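Prolyl 4-hydroxylase (Phytophthora capsici LT1534, PDB 6IUQ) probably hydroxylates proline residues of peptide or protein substrates at C4, as an iron(II)- and 2-oxoglutarate-dependent dioxygenase with a double-stranded beta-helix core. Local coordinates at residues F153-D158 with Y280-E285; V186-F191 with V196-K201; F191-V196 with R260-P265; R268-G273 with Y316-R321. All blocks are in the same frame, centred on the assembly; numbering follows the deposited sequence.

Contact 1 of 4, residues F153-D158 with Y280-E285. With FE2 (Fe (II) ion), chain C.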
# COMPACT_ATOMS: atom_id res chain seq x y z
N PHE A 153 13.75 -2.97 -1.26
CA PHE A 153 12.30 -2.78 -1.41
C PHE A 153 11.74 -3.66 -2.52
O PHE A 153 11.58 -3.21 -3.66
CB PHE A 153 11.97 -1.32 -1.70
CG PHE A 153 12.75 -0.34 -0.86
CD1 PHE A 153 12.31 0.01 0.40
CD2 PHE A 153 13.91 0.25 -1.36
CE1 PHE A 153 13.02 0.93 1.17
CE2 PHE A 153 14.62 1.17 -0.60
CZ PHE A 153 14.18 1.51 0.67
N PRO A 154 11.44 -4.91 -2.21
CA PRO A 154 10.98 -5.74 -3.32
C PRO A 154 9.58 -5.38 -3.82
O PRO A 154 8.81 -4.72 -3.09
CB PRO A 154 11.02 -7.16 -2.74
CG PRO A 154 11.07 -7.00 -1.28
CD PRO A 154 11.70 -5.68 -0.99
N CYS A 155 9.28 -5.75 -5.06
CA CYS A 155 7.91 -5.66 -5.57
C CYS A 155 7.06 -6.60 -4.76
O CYS A 155 7.48 -7.72 -4.49
CB CYS A 155 7.83 -6.07 -7.04
SG CYS A 155 8.69 -4.98 -8.16
N HIS A 156 5.87 -6.16 -4.34
CA HIS A 156 5.04 -7.03 -3.53
C HIS A 156 3.59 -6.59 -3.51
O HIS A 156 3.27 -5.48 -3.91
CB HIS A 156 5.55 -7.07 -2.05
CG HIS A 156 5.55 -5.72 -1.37
ND1 HIS A 156 6.24 -4.65 -1.86
CD2 HIS A 156 4.87 -5.26 -0.29
CE1 HIS A 156 6.08 -3.61 -1.07
NE2 HIS A 156 5.23 -3.95 -0.11
N TYR A 157 2.73 -7.48 -3.01
CA TYR A 157 1.36 -7.14 -2.60
C TYR A 157 1.33 -7.07 -1.07
O TYR A 157 1.98 -7.87 -0.41
CB TYR A 157 0.37 -8.18 -3.13
CG TYR A 157 0.24 -8.23 -4.65
CD1 TYR A 157 1.19 -8.88 -5.43
CD2 TYR A 157 -0.84 -7.63 -5.29
CE1 TYR A 157 1.06 -8.93 -6.82
CE2 TYR A 157 -0.97 -7.68 -6.67
CZ TYR A 157 -0.02 -8.31 -7.43
OH TYR A 157 -0.16 -8.35 -8.79
N ASP A 158 0.61 -6.10 -0.51
CA ASP A 158 0.49 -5.96 0.95
C ASP A 158 -0.18 -7.17 1.60
O ASP A 158 0.12 -7.51 2.74
CB ASP A 158 -0.26 -4.68 1.30
CG ASP A 158 0.65 -3.54 1.36
OD1 ASP A 158 1.84 -3.78 1.11
OD2 ASP A 158 0.25 -2.43 1.69
N TYR A 280 13.15 -8.21 -10.69
CA TYR A 280 14.59 -8.42 -10.75
C TYR A 280 15.36 -7.13 -10.46
O TYR A 280 16.32 -7.13 -9.67
CB TYR A 280 15.00 -9.01 -12.11
CG TYR A 280 16.47 -9.39 -12.20
CD1 TYR A 280 16.91 -10.62 -11.75
CD2 TYR A 280 17.41 -8.51 -12.75
CE1 TYR A 280 18.26 -10.98 -11.83
CE2 TYR A 280 18.75 -8.86 -12.85
CZ TYR A 280 19.16 -10.10 -12.38
OH TYR A 280 20.49 -10.45 -12.45
N GLU A 281 14.96 -6.02 -11.07
CA GLU A 281 15.65 -4.77 -10.80
C GLU A 281 15.58 -4.38 -9.32
O GLU A 281 16.58 -3.93 -8.75
CB GLU A 281 15.11 -3.63 -11.65
CG GLU A 281 16.20 -2.63 -12.06
CD GLU A 281 17.40 -3.30 -12.76
OE1 GLU A 281 17.20 -4.27 -13.53
OE2 GLU A 281 18.55 -2.86 -12.53
N SER A 282 14.43 -4.59 -8.69
CA SER A 282 14.33 -4.30 -7.26
C SER A 282 15.32 -5.17 -6.50
O SER A 282 15.96 -4.70 -5.58
CB SER A 282 12.91 -4.53 -6.73
OG SER A 282 12.07 -3.43 -7.05
N LEU A 283 15.46 -6.43 -6.90
CA LEU A 283 16.38 -7.31 -6.19
C LEU A 283 17.84 -6.89 -6.41
O LEU A 283 18.68 -7.12 -5.54
CB LEU A 283 16.18 -8.77 -6.60
CG LEU A 283 14.91 -9.45 -6.07
CD1 LEU A 283 14.43 -10.56 -6.98
CD2 LEU A 283 15.11 -9.97 -4.66
N MSE A 284 18.15 -6.26 -7.55
CA MSE A 284 19.49 -5.73 -7.79
C MSE A 284 19.85 -4.62 -6.79
O MSE A 284 20.98 -4.58 -6.31
CB MSE A 284 19.62 -5.20 -9.22
CG MSE A 284 19.59 -6.29 -10.28
SE MSE A 284 20.74 -7.84 -9.85
CE MSE A 284 19.47 -9.11 -9.05
N GLU A 285 18.89 -3.74 -6.48
CA GLU A 285 19.07 -2.72 -5.44
C GLU A 285 19.30 -3.37 -4.06
O GLU A 285 20.17 -2.95 -3.31
CB GLU A 285 17.86 -1.79 -5.38
CG GLU A 285 17.70 -0.87 -6.59
CD GLU A 285 16.29 -0.28 -6.71
OE1 GLU A 285 15.51 -0.39 -5.73
OE2 GLU A 285 15.96 0.29 -7.77
FE FE2 C . 3.79 -2.37 0.84
O HOH W 1 14.80 -2.70 -3.71
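Ser282 on helix 276-287 points its CB at the loop carrying Phe153, Pro154 and Cys155. The same loop runs on into the HxD part of the iron site, His156-Tyr157-Asp158. His215 completes this facial triad, as is usual for 2-oxoglutarate oxygenases. Ser282 CB meets Pro154 CA at 4.1 Å. Ser282 OG lies beside its own backbone N (chi1 -79°), and from there it faces two loop groups. It gives a weak hydrogen bond of 3.4 Å to Phe153 O, and it stands 3.9 Å from Cys155 SG. It is also hydrogen-bonded to Arg216 on strand 214-217, whose side chain touches Cys155. The Phe153 ring touches Ile93, and the backbone N and O of Phe153 make the polar contacts here. Next to the serine, one water joins loop and helix. It accepts from Phe153 N at 2.7 Å and donates to Ser282 O and to Glu285 OE1. The disulfide Cys152-Cys286, just beyond both segments, ties the same two elements covalently. On the iron side, His156 ND1 donates to Pro154 O at 2.9 Å. The donor is tilted 28° from the carbonyl plane. This bond restrains the imidazole's rotation, with NE2 directed at the iron. Asp158 OD1 binds the iron at 2.4 Å, while its OD2 is held by Thr169 OG1 and Trp230 NE1.

Contact 2 of 4, residues V186-F191 with V196-K201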
# COMPACT_ATOMS: atom_id res chain seq x y z
N VAL A 186 6.17 5.89 -4.00
CA VAL A 186 5.59 4.57 -4.12
C VAL A 186 5.22 4.43 -5.59
O VAL A 186 4.61 5.33 -6.17
CB VAL A 186 4.38 4.34 -3.18
CG1 VAL A 186 3.29 5.36 -3.44
CG2 VAL A 186 3.84 2.91 -3.32
N GLN A 187 5.66 3.33 -6.20
CA GLN A 187 5.33 3.03 -7.58
C GLN A 187 4.29 1.93 -7.59
O GLN A 187 4.52 0.83 -7.05
CB GLN A 187 6.57 2.62 -8.39
CG GLN A 187 6.32 2.45 -9.89
CD GLN A 187 7.62 2.34 -10.71
OE1 GLN A 187 8.51 1.56 -10.39
NE2 GLN A 187 7.73 3.15 -11.74
N LEU A 188 3.13 2.23 -8.17
CA LEU A 188 2.02 1.31 -8.26
C LEU A 188 2.02 0.66 -9.63
O LEU A 188 2.37 1.31 -10.61
CB LEU A 188 0.68 2.03 -8.03
CG LEU A 188 0.57 2.94 -6.81
CD1 LEU A 188 -0.72 3.76 -6.86
CD2 LEU A 188 0.65 2.15 -5.51
N PHE A 189 1.61 -0.60 -9.68
CA PHE A 189 1.49 -1.31 -10.96
C PHE A 189 0.09 -1.87 -11.14
O PHE A 189 -0.12 -3.07 -10.98
CB PHE A 189 2.50 -2.46 -11.06
CG PHE A 189 3.93 -2.03 -11.02
CD1 PHE A 189 4.56 -1.53 -12.15
CD2 PHE A 189 4.67 -2.15 -9.84
CE1 PHE A 189 5.91 -1.14 -12.12
CE2 PHE A 189 6.03 -1.76 -9.80
CZ PHE A 189 6.64 -1.25 -10.95
N PRO A 190 -0.89 -1.00 -11.45
CA PRO A 190 -2.21 -1.54 -11.81
C PRO A 190 -2.02 -2.57 -12.92
O PRO A 190 -1.36 -2.24 -13.92
CB PRO A 190 -3.00 -0.30 -12.29
CG PRO A 190 -2.22 0.87 -11.80
CD PRO A 190 -0.79 0.45 -11.65
N PHE A 191 -2.53 -3.78 -12.74
CA PHE A 191 -2.02 -4.94 -13.48
C PHE A 191 -2.18 -4.74 -14.99
O PHE A 191 -3.28 -4.51 -15.50
CB PHE A 191 -2.74 -6.22 -13.01
CG PHE A 191 -1.96 -7.51 -13.25
CD1 PHE A 191 -0.76 -7.74 -12.61
CD2 PHE A 191 -2.45 -8.48 -14.10
CE1 PHE A 191 -0.06 -8.92 -12.81
CE2 PHE A 191 -1.75 -9.67 -14.31
CZ PHE A 191 -0.56 -9.88 -13.67
N VAL A 196 2.24 3.80 -12.03
CA VAL A 196 1.96 5.10 -11.47
C VAL A 196 2.93 5.42 -10.33
O VAL A 196 3.05 4.68 -9.35
CB VAL A 196 0.52 5.18 -10.96
CG1 VAL A 196 0.25 6.56 -10.38
CG2 VAL A 196 -0.46 4.85 -12.09
N THR A 197 3.63 6.54 -10.47
CA THR A 197 4.59 6.93 -9.46
C THR A 197 4.03 8.10 -8.66
O THR A 197 3.63 9.12 -9.21
CB THR A 197 5.93 7.28 -10.09
OG1 THR A 197 6.37 6.13 -10.82
CG2 THR A 197 6.97 7.61 -9.02
N VAL A 198 3.97 7.91 -7.35
CA VAL A 198 3.32 8.83 -6.43
C VAL A 198 4.33 9.39 -5.42
O VAL A 198 4.87 8.65 -4.60
CB VAL A 198 2.15 8.12 -5.69
CG1 VAL A 198 1.38 9.11 -4.82
CG2 VAL A 198 1.22 7.45 -6.70
N ALA A 199 4.60 10.68 -5.50
CA ALA A 199 5.55 11.31 -4.59
C ALA A 199 5.00 11.30 -3.17
O ALA A 199 3.80 11.47 -2.97
CB ALA A 199 5.85 12.75 -5.05
N PRO A 200 5.87 11.10 -2.18
CA PRO A 200 5.38 11.06 -0.79
C PRO A 200 5.24 12.46 -0.17
O PRO A 200 5.88 12.78 0.83
CB PRO A 200 6.47 10.25 -0.08
CG PRO A 200 7.72 10.68 -0.80
CD PRO A 200 7.32 10.86 -2.25
N LYS A 201 4.38 13.28 -0.75
CA LYS A 201 4.20 14.64 -0.25
C LYS A 201 3.49 14.70 1.08
O LYS A 201 2.64 13.86 1.39
CB LYS A 201 3.45 15.47 -1.28
CG LYS A 201 4.23 15.58 -2.56
CD LYS A 201 3.62 16.52 -3.55
CE LYS A 201 4.67 16.86 -4.62
NZ LYS A 201 4.05 17.16 -5.94
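Gln187 and Thr197 face each other as a non-hydrogen-bonded pair in the antiparallel hairpin of strands 186-189 and 196-198. Their side chains leave the sheet on the same face. Gln187 CB stands 4.2 Å from Val196 O. CG is anti to the backbone N (chi1 -173°), and the chain stays extended beyond it. This carries the side chain past Thr197, with CG 3.8 Å from Thr197 OG1. CD follows at a similar range from that oxygen. At the tip, NE2 gives Thr197 OG1 a bent, weak hydrogen bond of 3.4 Å (128° at the hydrogen). The stronger polar partner is Arg216, whose NH2 bonds to Gln187 OE1. The amide thus spans both neighbouring strands. Two hydrogen-bonded pairs flank this one, Val186 with Val198 and Leu188 with Val196. Leu188 N reaches Val196 O at 2.7 Å in a nearly straight bond (172°). On the opposite face Val186 CG1 lies alongside Val198 CB at 3.7 Å, and Leu188 CD1 comes within 4.2 Å of Val198 CG2. The hairpin belongs to the smaller sheet of the double-stranded beta-helix, with strand 214-217 along the other edge of strand 186-189. Its valine and leucine face packs on Tyr37 and Val39 of strand 37-40 and on Val206 and Phe208 of strand 204-209. Phe189, on the Gln187 face, meets Tyr275 between helices 271-274 and 276-287.

Contact 3 of 4, residues F191-V196 with R260-P265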
# COMPACT_ATOMS: atom_id res chain seq x y z
N PHE A 191 -2.53 -3.78 -12.74
CA PHE A 191 -2.02 -4.94 -13.48
C PHE A 191 -2.18 -4.74 -14.99
O PHE A 191 -3.28 -4.51 -15.50
CB PHE A 191 -2.74 -6.22 -13.01
CG PHE A 191 -1.96 -7.51 -13.25
CD1 PHE A 191 -0.76 -7.74 -12.61
CD2 PHE A 191 -2.45 -8.48 -14.10
CE1 PHE A 191 -0.06 -8.92 -12.81
CE2 PHE A 191 -1.75 -9.67 -14.31
CZ PHE A 191 -0.56 -9.88 -13.67
N LEU A 192 -1.04 -4.83 -15.69
CA LEU A 192 -0.93 -4.66 -17.16
C LEU A 192 -1.15 -3.22 -17.65
O LEU A 192 -1.18 -3.00 -18.84
CB LEU A 192 -1.91 -5.59 -17.90
CG LEU A 192 -1.96 -7.07 -17.50
CD1 LEU A 192 -2.91 -7.79 -18.42
CD2 LEU A 192 -0.56 -7.73 -17.52
N GLN A 193 -1.28 -2.25 -16.75
CA GLN A 193 -1.43 -0.85 -17.16
C GLN A 193 -0.10 -0.15 -17.08
O GLN A 193 0.90 -0.75 -16.71
CB GLN A 193 -2.43 -0.09 -16.28
CG GLN A 193 -3.78 -0.75 -16.10
CD GLN A 193 -4.38 -1.20 -17.41
OE1 GLN A 193 -4.83 -2.34 -17.52
NE2 GLN A 193 -4.38 -0.33 -18.41
N GLN A 194 -0.09 1.14 -17.39
CA GLN A 194 1.09 1.96 -17.15
C GLN A 194 1.29 2.10 -15.65
O GLN A 194 0.32 2.28 -14.92
CB GLN A 194 0.95 3.33 -17.82
CG GLN A 194 1.51 3.40 -19.22
CD GLN A 194 2.95 2.86 -19.33
OE1 GLN A 194 3.19 1.64 -19.42
NE2 GLN A 194 3.92 3.76 -19.27
N PRO A 195 2.54 2.02 -15.19
CA PRO A 195 2.82 2.22 -13.76
C PRO A 195 2.48 3.65 -13.32
O PRO A 195 2.45 4.58 -14.13
CB PRO A 195 4.33 1.97 -13.66
CG PRO A 195 4.69 1.22 -14.90
CD PRO A 195 3.75 1.71 -15.96
N VAL A 196 2.24 3.80 -12.03
CA VAL A 196 1.96 5.10 -11.47
C VAL A 196 2.93 5.42 -10.33
O VAL A 196 3.05 4.68 -9.35
CB VAL A 196 0.52 5.18 -10.96
CG1 VAL A 196 0.25 6.56 -10.38
CG2 VAL A 196 -0.46 4.85 -12.09
N ARG A 260 -11.22 -8.20 -15.59
CA ARG A 260 -11.45 -9.02 -14.39
C ARG A 260 -10.12 -9.45 -13.76
O ARG A 260 -10.00 -9.54 -12.53
CB ARG A 260 -12.29 -10.26 -14.71
CG ARG A 260 -13.71 -9.95 -15.16
CD ARG A 260 -14.65 -11.15 -15.04
NE ARG A 260 -14.13 -12.36 -15.68
CZ ARG A 260 -14.20 -12.62 -16.98
NH1 ARG A 260 -14.77 -11.76 -17.81
NH2 ARG A 260 -13.69 -13.75 -17.46
N LEU A 261 -9.12 -9.71 -14.59
CA LEU A 261 -7.79 -10.08 -14.13
C LEU A 261 -7.16 -8.94 -13.35
O LEU A 261 -6.61 -9.15 -12.27
CB LEU A 261 -6.91 -10.50 -15.31
CG LEU A 261 -5.48 -10.98 -15.05
CD1 LEU A 261 -5.43 -11.96 -13.88
CD2 LEU A 261 -4.93 -11.63 -16.31
N ARG A 262 -7.26 -7.73 -13.91
CA ARG A 262 -6.67 -6.55 -13.31
C ARG A 262 -7.16 -6.33 -11.88
O ARG A 262 -6.39 -5.86 -11.02
CB ARG A 262 -6.98 -5.32 -14.18
CG ARG A 262 -6.40 -4.03 -13.64
CD ARG A 262 -6.68 -2.80 -14.53
NE ARG A 262 -8.11 -2.48 -14.65
CZ ARG A 262 -8.83 -1.91 -13.70
NH1 ARG A 262 -8.27 -1.63 -12.53
NH2 ARG A 262 -10.12 -1.64 -13.89
N ARG A 263 -8.41 -6.70 -11.61
CA ARG A 263 -9.05 -6.43 -10.31
C ARG A 263 -9.17 -7.67 -9.45
O ARG A 263 -9.93 -7.68 -8.48
CB ARG A 263 -10.44 -5.84 -10.52
CG ARG A 263 -10.44 -4.55 -11.32
CD ARG A 263 -11.83 -3.97 -11.45
NE ARG A 263 -12.36 -3.61 -10.14
CZ ARG A 263 -13.31 -4.30 -9.52
NH1 ARG A 263 -13.84 -5.36 -10.10
NH2 ARG A 263 -13.73 -3.92 -8.32
N SER A 264 -8.44 -8.71 -9.80
CA SER A 264 -8.54 -9.97 -9.09
C SER A 264 -7.23 -10.32 -8.41
O SER A 264 -6.18 -10.16 -9.02
CB SER A 264 -8.93 -11.10 -10.05
OG SER A 264 -8.72 -12.35 -9.44
N PRO A 265 -7.29 -10.79 -7.15
CA PRO A 265 -6.10 -11.22 -6.42
C PRO A 265 -5.37 -12.41 -7.05
O PRO A 265 -4.24 -12.69 -6.67
CB PRO A 265 -6.65 -11.61 -5.04
CG PRO A 265 -7.94 -10.81 -4.92
CD PRO A 265 -8.49 -10.79 -6.31
O HOH W 2 -4.43 -4.22 -10.49
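The connecting loop of the beta hairpin, between strands 186-189 and 196-198, packs on the last turn of helix 254-262 through Phe191, Leu261 and Arg262. Phe191 directs its CB at the helix and approaches Arg262 CA to 4.0 Å. The ring runs on past Leu261, and its CD2-CE2 side meets Leu261 CG, with CE2 at 4.0 Å. Leu192 CD2 lies over one ring face, near the rim. Here a turn of the core beta fold meets the C-terminal helical part of the chain: Val274 also touches Phe191, and Leu322 touches both Leu192 and Leu261. Arg262 uses its aliphatic part. Its CG lies 3.7 Å from Phe191 O. Its CD lies 3.9 Å from Gln193 CG, where the two side chains cross at about a right angle. Beyond CD the arginine bends (chi3 64°) to bring its guanidinium to Glu259, its salt-bridge partner, and to Asp34 O. No direct hydrogen bond joins the segments. A water accepts from Phe191 N at 3.0 Å and lies within donating range of Arg262 O, 2.6 Å away. Arg262 O also accepts a hydrogen bond from Gln267 NE2.

Contact 4 of 4, residues R268-G273 with Y316-R321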
# COMPACT_ATOMS: atom_id res chain seq x y z
N ARG A 268 -1.67 -12.31 -8.33
CA ARG A 268 -0.50 -12.54 -7.48
C ARG A 268 0.27 -13.82 -7.87
O ARG A 268 1.47 -13.95 -7.59
CB ARG A 268 -0.92 -12.60 -6.00
CG ARG A 268 -1.64 -11.33 -5.54
CD ARG A 268 -2.18 -11.43 -4.13
NE ARG A 268 -3.25 -12.40 -4.03
CZ ARG A 268 -3.89 -12.71 -2.90
NH1 ARG A 268 -3.56 -12.13 -1.75
NH2 ARG A 268 -4.84 -13.62 -2.91
N LEU A 269 -0.43 -14.74 -8.52
CA LEU A 269 0.18 -15.97 -9.01
C LEU A 269 0.89 -15.75 -10.32
O LEU A 269 1.51 -16.66 -10.83
CB LEU A 269 -0.88 -17.05 -9.20
CG LEU A 269 -1.82 -17.28 -8.01
CD1 LEU A 269 -2.99 -18.16 -8.42
CD2 LEU A 269 -1.07 -17.89 -6.84
N LEU A 270 0.79 -14.54 -10.88
CA LEU A 270 1.30 -14.30 -12.22
C LEU A 270 2.23 -13.12 -12.27
O LEU A 270 2.92 -12.93 -13.28
CB LEU A 270 0.15 -14.06 -13.19
CG LEU A 270 -0.99 -15.07 -13.20
CD1 LEU A 270 -2.14 -14.50 -14.01
CD2 LEU A 270 -0.52 -16.39 -13.78
N SER A 271 2.25 -12.34 -11.20
CA SER A 271 2.93 -11.03 -11.22
C SER A 271 4.44 -11.14 -11.39
O SER A 271 5.04 -10.29 -12.05
CB SER A 271 2.61 -10.24 -9.95
OG SER A 271 3.16 -10.87 -8.80
N ARG A 272 5.05 -12.15 -10.79
CA ARG A 272 6.51 -12.24 -10.88
C ARG A 272 6.91 -12.56 -12.31
O ARG A 272 7.91 -12.02 -12.81
CB ARG A 272 7.07 -13.29 -9.91
CG ARG A 272 8.59 -13.29 -9.83
CD ARG A 272 9.10 -14.25 -8.77
NE ARG A 272 8.65 -13.88 -7.43
CZ ARG A 272 9.31 -13.08 -6.60
NH1 ARG A 272 10.47 -12.52 -6.98
NH2 ARG A 272 8.81 -12.82 -5.40
N GLY A 273 6.12 -13.38 -12.99
CA GLY A 273 6.30 -13.63 -14.42
C GLY A 273 6.02 -12.41 -15.27
O GLY A 273 6.84 -12.00 -16.08
N TYR A 316 3.48 -20.51 -18.83
CA TYR A 316 4.42 -19.60 -19.49
C TYR A 316 3.84 -18.92 -20.73
O TYR A 316 4.01 -17.72 -20.89
CB TYR A 316 5.70 -20.34 -19.88
CG TYR A 316 6.80 -19.46 -20.42
CD1 TYR A 316 7.43 -18.53 -19.60
CD2 TYR A 316 7.24 -19.58 -21.74
CE1 TYR A 316 8.47 -17.72 -20.10
CE2 TYR A 316 8.27 -18.78 -22.24
CZ TYR A 316 8.88 -17.85 -21.41
OH TYR A 316 9.91 -17.06 -21.90
N GLY A 317 3.20 -19.68 -21.61
CA GLY A 317 2.54 -19.09 -22.77
C GLY A 317 1.50 -18.04 -22.35
O GLY A 317 1.36 -16.99 -22.97
N PHE A 318 0.79 -18.33 -21.27
CA PHE A 318 -0.21 -17.41 -20.75
C PHE A 318 0.47 -16.14 -20.25
O PHE A 318 0.05 -15.05 -20.62
CB PHE A 318 -1.03 -18.08 -19.65
CG PHE A 318 -2.11 -17.21 -19.07
CD1 PHE A 318 -3.04 -16.60 -19.90
CD2 PHE A 318 -2.20 -17.01 -17.70
CE1 PHE A 318 -4.03 -15.79 -19.37
CE2 PHE A 318 -3.20 -16.21 -17.16
CZ PHE A 318 -4.11 -15.59 -18.00
N ILE A 319 1.52 -16.29 -19.45
CA ILE A 319 2.29 -15.15 -18.93
C ILE A 319 2.81 -14.26 -20.06
O ILE A 319 2.74 -13.03 -19.97
CB ILE A 319 3.52 -15.61 -18.09
CG1 ILE A 319 3.13 -16.44 -16.85
CG2 ILE A 319 4.35 -14.43 -17.67
CD1 ILE A 319 2.52 -15.68 -15.77
N GLN A 320 3.33 -14.88 -21.11
CA GLN A 320 3.89 -14.15 -22.26
C GLN A 320 2.82 -13.35 -23.01
O GLN A 320 3.09 -12.26 -23.49
CB GLN A 320 4.60 -15.11 -23.24
CG GLN A 320 5.97 -15.62 -22.79
CD GLN A 320 7.12 -14.67 -23.11
OE1 GLN A 320 6.98 -13.45 -23.03
NE2 GLN A 320 8.26 -15.23 -23.49
N ARG A 321 1.62 -13.91 -23.13
CA ARG A 321 0.50 -13.16 -23.72
C ARG A 321 0.13 -11.97 -22.86
O ARG A 321 -0.18 -10.90 -23.37
CB ARG A 321 -0.72 -14.06 -23.91
CG ARG A 321 -0.52 -15.09 -25.00
CD ARG A 321 -1.83 -15.46 -25.65
NE ARG A 321 -1.61 -16.43 -26.72
CZ ARG A 321 -1.48 -16.11 -28.00
NH1 ARG A 321 -1.54 -14.84 -28.39
NH2 ARG A 321 -1.28 -17.06 -28.89
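Leu270 is the first residue of 268-273 to reach helix 313-328, and it does so with both methyl branches. Two residues earlier, Arg268 is engaged elsewhere: its guanidinium bonds to Asn159 O, Pro265 O and Asn237 OD1. Leu270 occupies the N-cap position of helix 271-274 and sends its CB toward the longer helix. CG lies beside the backbone N (chi1 -51°), and the two methyls part from there. CD1 approaches Phe318 CE2 at 3.7 Å, with the two side chains at about a right angle. CD2 meets Ile319 CD1, also at 3.7 Å. Ile319 CD1 is equally close to the backbone O of Leu270. Leu270 also touches Leu315 and Leu322, so its four neighbours here, with Phe318 and Ile319, all lie on helix 313-328. This is apolar packing within the C-terminal helical part of the chain, and no hydrogen bond joins the two segments. Ser271 and Arg272 then face other partners: Ser271 OG bonds to Tyr279 OH, and Arg272 NH1 to His302 ND1 on helix 296-311. Gly273 returns to the interface, where its CA comes 6.2 Å from Ile319 CA. Having no side chain, it lets Ile319 CG2 lie against the backbone, 3.6 Å from Gly273 C. Gly273 O also has a weak hydrogen bond from Arg323 NH1.

Overall arrangement
Contact 1 contains two of the three iron ligands. Contact 2 lies beside the same site, with the Val186 side chain about 7 Å from the iron. Tyr157, between the two ligands of contact 1, links the rest: its OH is 3.9 Å from Phe191 CD1, and its CE1 is 3.5 Å from Ser271 OG in contact 4. Phe191 belongs to both contact 2 and contact 3, and its CZ also reaches Leu270 CB at 4.3 Å. Leu261 CD1 of contact 3 lies 4.2 Å from Leu270 CD1. The centres of contacts 3 and 4 are about 13 Å apart. Those of contacts 2 and 4 are about 22 Å apart. Phe191 and Leu270 bridge the gap between the hairpin and the C-terminal helices.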